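Local coordinates for substrate-binding protein (Synechococcus sp., PDB 6WPN), which probably binds a sugar or oligosaccharide in the periplasm as the substrate-binding component of a transport system, at residues A[226-229]-A[230-233]; A[399-403]-A[404-408]. One frame throughout, in Å; residues are numbered along the deposited sequence.

Interaction 1 of 2, residues A[226-229]-A[230-233]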
loop_
_atom_site.group_PDB
_atom_site.type_symbol
_atom_site.label_atom_id
_atom_site.label_comp_id
_atom_site.label_asym_id
_atom_site.label_seq_id
_atom_site.Cartn_x
_atom_site.Cartn_y
_atom_site.Cartn_z
ATOM N N ALA A 226 17.315 -12.510 9.848
ATOM C CA ALA A 226 17.317 -13.197 11.135
ATOM C C ALA A 226 16.145 -12.751 12.000
ATOM O O ALA A 226 15.580 -13.553 12.754
ATOM C CB ALA A 226 18.640 -12.952 11.857
ATOM N N PHE A 227 15.778 -11.472 11.913
ATOM C CA PHE A 227 14.648 -10.958 12.678
ATOM C C PHE A 227 13.391 -11.774 12.410
ATOM O O PHE A 227 12.761 -12.297 13.337
ATOM C CB PHE A 227 14.426 -9.482 12.330
ATOM C CG PHE A 227 13.256 -8.843 13.037
ATOM C CD1 PHE A 227 12.002 -8.815 12.444
ATOM C CD2 PHE A 227 13.418 -8.244 14.280
ATOM C CE1 PHE A 227 10.925 -8.220 13.081
ATOM C CE2 PHE A 227 12.348 -7.640 14.924
ATOM C CZ PHE A 227 11.097 -7.629 14.324
ATOM N N TRP A 228 13.029 -11.917 11.134
ATOM C CA TRP A 228 11.793 -12.604 10.783
ATOM C C TRP A 228 11.922 -14.112 10.945
ATOM O O TRP A 228 10.964 -14.781 11.347
ATOM C CB TRP A 228 11.395 -12.233 9.359
ATOM C CG TRP A 228 10.972 -10.809 9.274
ATOM C CD1 TRP A 228 11.652 -9.779 8.696
ATOM C CD2 TRP A 228 9.775 -10.247 9.813
ATOM N NE1 TRP A 228 10.947 -8.607 8.834
ATOM C CE2 TRP A 228 9.789 -8.869 9.517
ATOM C CE3 TRP A 228 8.689 -10.775 10.521
ATOM C CZ2 TRP A 228 8.758 -8.018 9.895
ATOM C CZ3 TRP A 228 7.670 -9.928 10.896
ATOM C CH2 TRP A 228 7.710 -8.566 10.582
ATOM N N THR A 229 13.098 -14.666 10.647
ATOM C CA THR A 229 13.305 -16.096 10.840
ATOM C C THR A 229 13.129 -16.475 12.307
ATOM O O THR A 229 12.393 -17.412 12.636
ATOM C CB THR A 229 14.697 -16.495 10.353
ATOM O OG1 THR A 229 14.816 -16.206 8.956
ATOM C CG2 THR A 229 14.935 -17.985 10.583
ATOM N N ASP A 230 13.777 -15.728 13.204
ATOM C CA ASP A 230 13.724 -16.047 14.627
ATOM C C ASP A 230 12.318 -15.863 15.193
ATOM O O ASP A 230 11.879 -16.645 16.042
ATOM C CB ASP A 230 14.725 -15.181 15.393
ATOM C CG ASP A 230 16.167 -15.487 15.024
ATOM O OD1 ASP A 230 16.447 -16.615 14.561
ATOM O OD2 ASP A 230 17.028 -14.596 15.202
ATOM N N LEU A 231 11.595 -14.840 14.740
ATOM C CA LEU A 231 10.222 -14.659 15.201
ATOM C C LEU A 231 9.371 -15.878 14.860
ATOM O O LEU A 231 8.633 -16.393 15.706
ATOM C CB LEU A 231 9.618 -13.394 14.590
ATOM C CG LEU A 231 9.992 -12.044 15.207
ATOM C CD1 LEU A 231 9.212 -10.932 14.533
ATOM C CD2 LEU A 231 9.742 -12.033 16.695
ATOM N N TYR A 232 9.490 -16.373 13.627
ATOM C CA TYR A 232 8.676 -17.512 13.220
ATOM C C TYR A 232 9.087 -18.777 13.961
ATOM O O TYR A 232 8.232 -19.532 14.438
ATOM C CB TYR A 232 8.784 -17.730 11.712
ATOM C CG TYR A 232 7.766 -18.718 11.200
ATOM C CD1 TYR A 232 6.474 -18.310 10.888
ATOM C CD2 TYR A 232 8.078 -20.062 11.069
ATOM C CE1 TYR A 232 5.533 -19.206 10.431
ATOM C CE2 TYR A 232 7.138 -20.969 10.614
ATOM C CZ TYR A 232 5.869 -20.534 10.299
ATOM O OH TYR A 232 4.933 -21.427 9.843
ATOM N N ARG A 233 10.393 -19.021 14.072
ATOM C CA ARG A 233 10.861 -20.264 14.667
ATOM C C ARG A 233 10.510 -20.356 16.145
ATOM O O ARG A 233 10.331 -21.461 16.665
ATOM C CB ARG A 233 12.372 -20.393 14.483
ATOM C CG ARG A 233 12.826 -20.499 13.041
ATOM C CD ARG A 233 14.223 -21.088 12.979
ATOM N NE ARG A 233 14.711 -21.223 11.612
ATOM C CZ ARG A 233 15.911 -21.699 11.295
ATOM N NH1 ARG A 233 16.742 -22.080 12.254
ATOM N NH2 ARG A 233 16.276 -21.793 10.024
#

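Interaction 2 of 2, residues A[399-403]-A[404-408]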
loop_
_atom_site.group_PDB
_atom_site.type_symbol
_atom_site.label_atom_id
_atom_site.label_comp_id
_atom_site.label_asym_id
_atom_site.label_seq_id
_atom_site.Cartn_x
_atom_site.Cartn_y
_atom_site.Cartn_z
ATOM N N LEU A 399 13.248 -16.393 2.421
ATOM C CA LEU A 399 12.935 -16.197 3.832
ATOM C C LEU A 399 12.000 -17.292 4.323
ATOM O O LEU A 399 12.143 -17.788 5.447
ATOM C CB LEU A 399 12.310 -14.819 4.045
ATOM C CG LEU A 399 11.885 -14.474 5.475
ATOM C CD1 LEU A 399 13.070 -14.554 6.420
ATOM C CD2 LEU A 399 11.264 -13.095 5.533
ATOM N N GLN A 400 11.081 -17.723 3.461
ATOM C CA GLN A 400 10.150 -18.784 3.819
ATOM C C GLN A 400 10.876 -20.093 4.097
ATOM O O GLN A 400 10.531 -20.814 5.041
ATOM C CB GLN A 400 9.136 -18.947 2.693
ATOM C CG GLN A 400 7.923 -19.760 3.030
ATOM C CD GLN A 400 6.857 -19.623 1.962
ATOM O OE1 GLN A 400 6.647 -18.534 1.420
ATOM N NE2 GLN A 400 6.182 -20.727 1.648
ATOM N N ARG A 401 11.897 -20.410 3.297
ATOM C CA ARG A 401 12.688 -21.610 3.549
ATOM C C ARG A 401 13.415 -21.534 4.885
ATOM O O ARG A 401 13.604 -22.558 5.548
ATOM C CB ARG A 401 13.699 -21.824 2.423
ATOM C CG ARG A 401 13.087 -22.036 1.054
ATOM C CD ARG A 401 14.180 -22.116 0.014
ATOM N NE ARG A 401 14.954 -23.340 0.151
ATOM C CZ ARG A 401 16.139 -23.539 -0.414
ATOM N NH1 ARG A 401 16.694 -22.578 -1.137
ATOM N NH2 ARG A 401 16.770 -24.696 -0.254
ATOM N N ALA A 402 13.844 -20.338 5.286
ATOM C CA ALA A 402 14.553 -20.201 6.550
ATOM C C ALA A 402 13.606 -20.254 7.740
ATOM O O ALA A 402 13.975 -20.781 8.796
ATOM C CB ALA A 402 15.350 -18.898 6.570
HETATM N N MSE A 403 12.397 -19.727 7.592
HETATM C CA MSE A 403 11.417 -19.746 8.670
HETATM C C MSE A 403 10.966 -21.166 8.968
HETATM O O MSE A 403 10.773 -21.532 10.127
HETATM C CB MSE A 403 10.211 -18.879 8.319
HETATM C CG MSE A 403 10.477 -17.388 8.394
HETATM SE SE MSE A 403 9.017 -16.388 7.592
HETATM C CE MSE A 403 8.799 -14.988 8.940
ATOM N N LEU A 404 10.797 -21.965 7.918
ATOM C CA LEU A 404 10.409 -23.360 8.079
ATOM C C LEU A 404 11.558 -24.246 8.540
ATOM O O LEU A 404 11.360 -25.455 8.708
ATOM C CB LEU A 404 9.835 -23.901 6.767
ATOM C CG LEU A 404 8.488 -23.324 6.332
ATOM C CD1 LEU A 404 8.122 -23.791 4.931
ATOM C CD2 LEU A 404 7.407 -23.724 7.323
ATOM N N GLY A 405 12.743 -23.679 8.757
ATOM C CA GLY A 405 13.875 -24.456 9.210
ATOM C C GLY A 405 14.538 -25.313 8.157
ATOM O O GLY A 405 15.275 -26.238 8.507
ATOM N N GLN A 406 14.302 -25.042 6.872
ATOM C CA GLN A 406 14.947 -25.837 5.832
ATOM C C GLN A 406 16.368 -25.360 5.560
ATOM O O GLN A 406 17.218 -26.161 5.160
ATOM C CB GLN A 406 14.118 -25.803 4.546
ATOM C CG GLN A 406 12.735 -26.418 4.698
ATOM C CD GLN A 406 11.776 -25.994 3.601
ATOM O OE1 GLN A 406 12.173 -25.362 2.621
ATOM N NE2 GLN A 406 10.499 -26.316 3.776
ATOM N N ILE A 407 16.637 -24.069 5.753
ATOM C CA ILE A 407 17.971 -23.494 5.634
ATOM C C ILE A 407 18.130 -22.445 6.732
ATOM O O ILE A 407 17.167 -22.059 7.397
ATOM C CB ILE A 407 18.225 -22.861 4.247
ATOM C CG1 ILE A 407 17.206 -21.752 3.967
ATOM C CG2 ILE A 407 18.160 -23.907 3.145
ATOM C CD1 ILE A 407 17.392 -21.084 2.629
ATOM N N SER A 408 19.364 -21.982 6.912
ATOM C CA SER A 408 19.633 -20.906 7.851
ATOM C C SER A 408 19.267 -19.553 7.240
ATOM O O SER A 408 19.045 -19.424 6.030
ATOM C CB SER A 408 21.101 -20.901 8.261
ATOM O OG SER A 408 21.892 -20.387 7.212
#

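Interaction 1 of 2, residues A[226-229]-A[230-233]
Asp230, Leu231, Tyr232 and Arg233 each hydrogen-bond through their backbone N to the carbonyl four residues back, on Ala226, Phe227, Trp228 and Thr229: the regular i to i+4 pattern of an alpha-helix, here the last two turns of helix 219-233. The bond from Asp230 N to Ala226 O is 2.9 Å long. Asp230 folds its carboxylate back over the same carbonyl, leaving OD2 3.0 Å from Ala226 O, a close approach of two acceptors and not a bond. On the apolar side, Leu231 CD1 meets Phe227 CE1 at 3.5 Å and Trp228 CE3 at 4.0 Å, while Phe227 CD1 lies over the centre of one indole face. Other polar ends find partners beyond this turn: Trp228 NE1 bonds weakly to Ser199 OG, Tyr232 OH bonds to Arg239 O, and Thr229 OG1 bonds to Phe225 O. The Arg233 guanidinium has its polar partner, Ala402 O, on helix 388-403, and its NE is also hydrogen-bonded elsewhere in the structure. Setting OG1 beside its own backbone N (chi1 -61°) sends the Thr229 methyl along the extended arm of Arg233; CG2 stops 3.4 Å from Arg233 NE.

Interaction 2 of 2, residues A[399-403]-A[404-408]
Arg401 lies across Ile407, whose CD1 sits over one face of the guanidinium, offset toward its rim, while CG2 approaches NH2 to 3.8 Å. The arginine chain bends at chi3 (70°), which turns its head back over the isoleucine, and NH1 bonds to Gln398 OE1 one turn earlier in the helix. Gln406 crosses the arginine at about a right angle, its OE1 lying 3.8 Å from Arg401 CG. With an alanine here in place of Arg401, Ile407 would probably lose the guanidinium lying against its CD1 and CG2 methyls, and Gln398 OE1 its charged donor. Helix 388-403 ends here in a Schellman motif. Leu404 N still makes the helical bond to Gln400 O, but Gly405 has positive phi (76°), a conformation that favours glycine, and the chain reverses. Gly405 N then reaches Ala402 O at 3.1 Å from above the carbonyl plane, well away from a lone pair, whereas Gln406 N sits nearly in line with the Arg401 C=O, 2.9 Å from O, though its N-H is bent off the line (142°). Arg401 O takes a second, weak bond from Ile407 N. Ala402 CA adds a CH...O contact to Ile407 O at 3.3 Å. Ser408 occupies the N-cap of the next helix, its OG bonded to Gln411 N. The turn thus joins helix 388-403 to helix 409-427, where Ala412 touches both Ala402 and Ile407, while selenomethionine Met403 packs on Trp228 and Tyr232 of helix 219-233.

Following the chain from the N terminus, interaction 1 comes first, within the C-terminal end of helix 219-233, and is complete long before interaction 2 begins at the end of helix 388-403. Each spans only a few residues, so the two neither nest nor cross; interaction 2 alone makes a turn, leading into helix 409-427. About 165 residues separate them in sequence, yet their centres lie about 9 Å apart. The probable hydrogen bond from Arg233 NH2 to Ala402 O, inside the Schellman turn, ties the two contacts together. Thr229 also meets Leu399 and Ala402, so the ends of two helices are packed together.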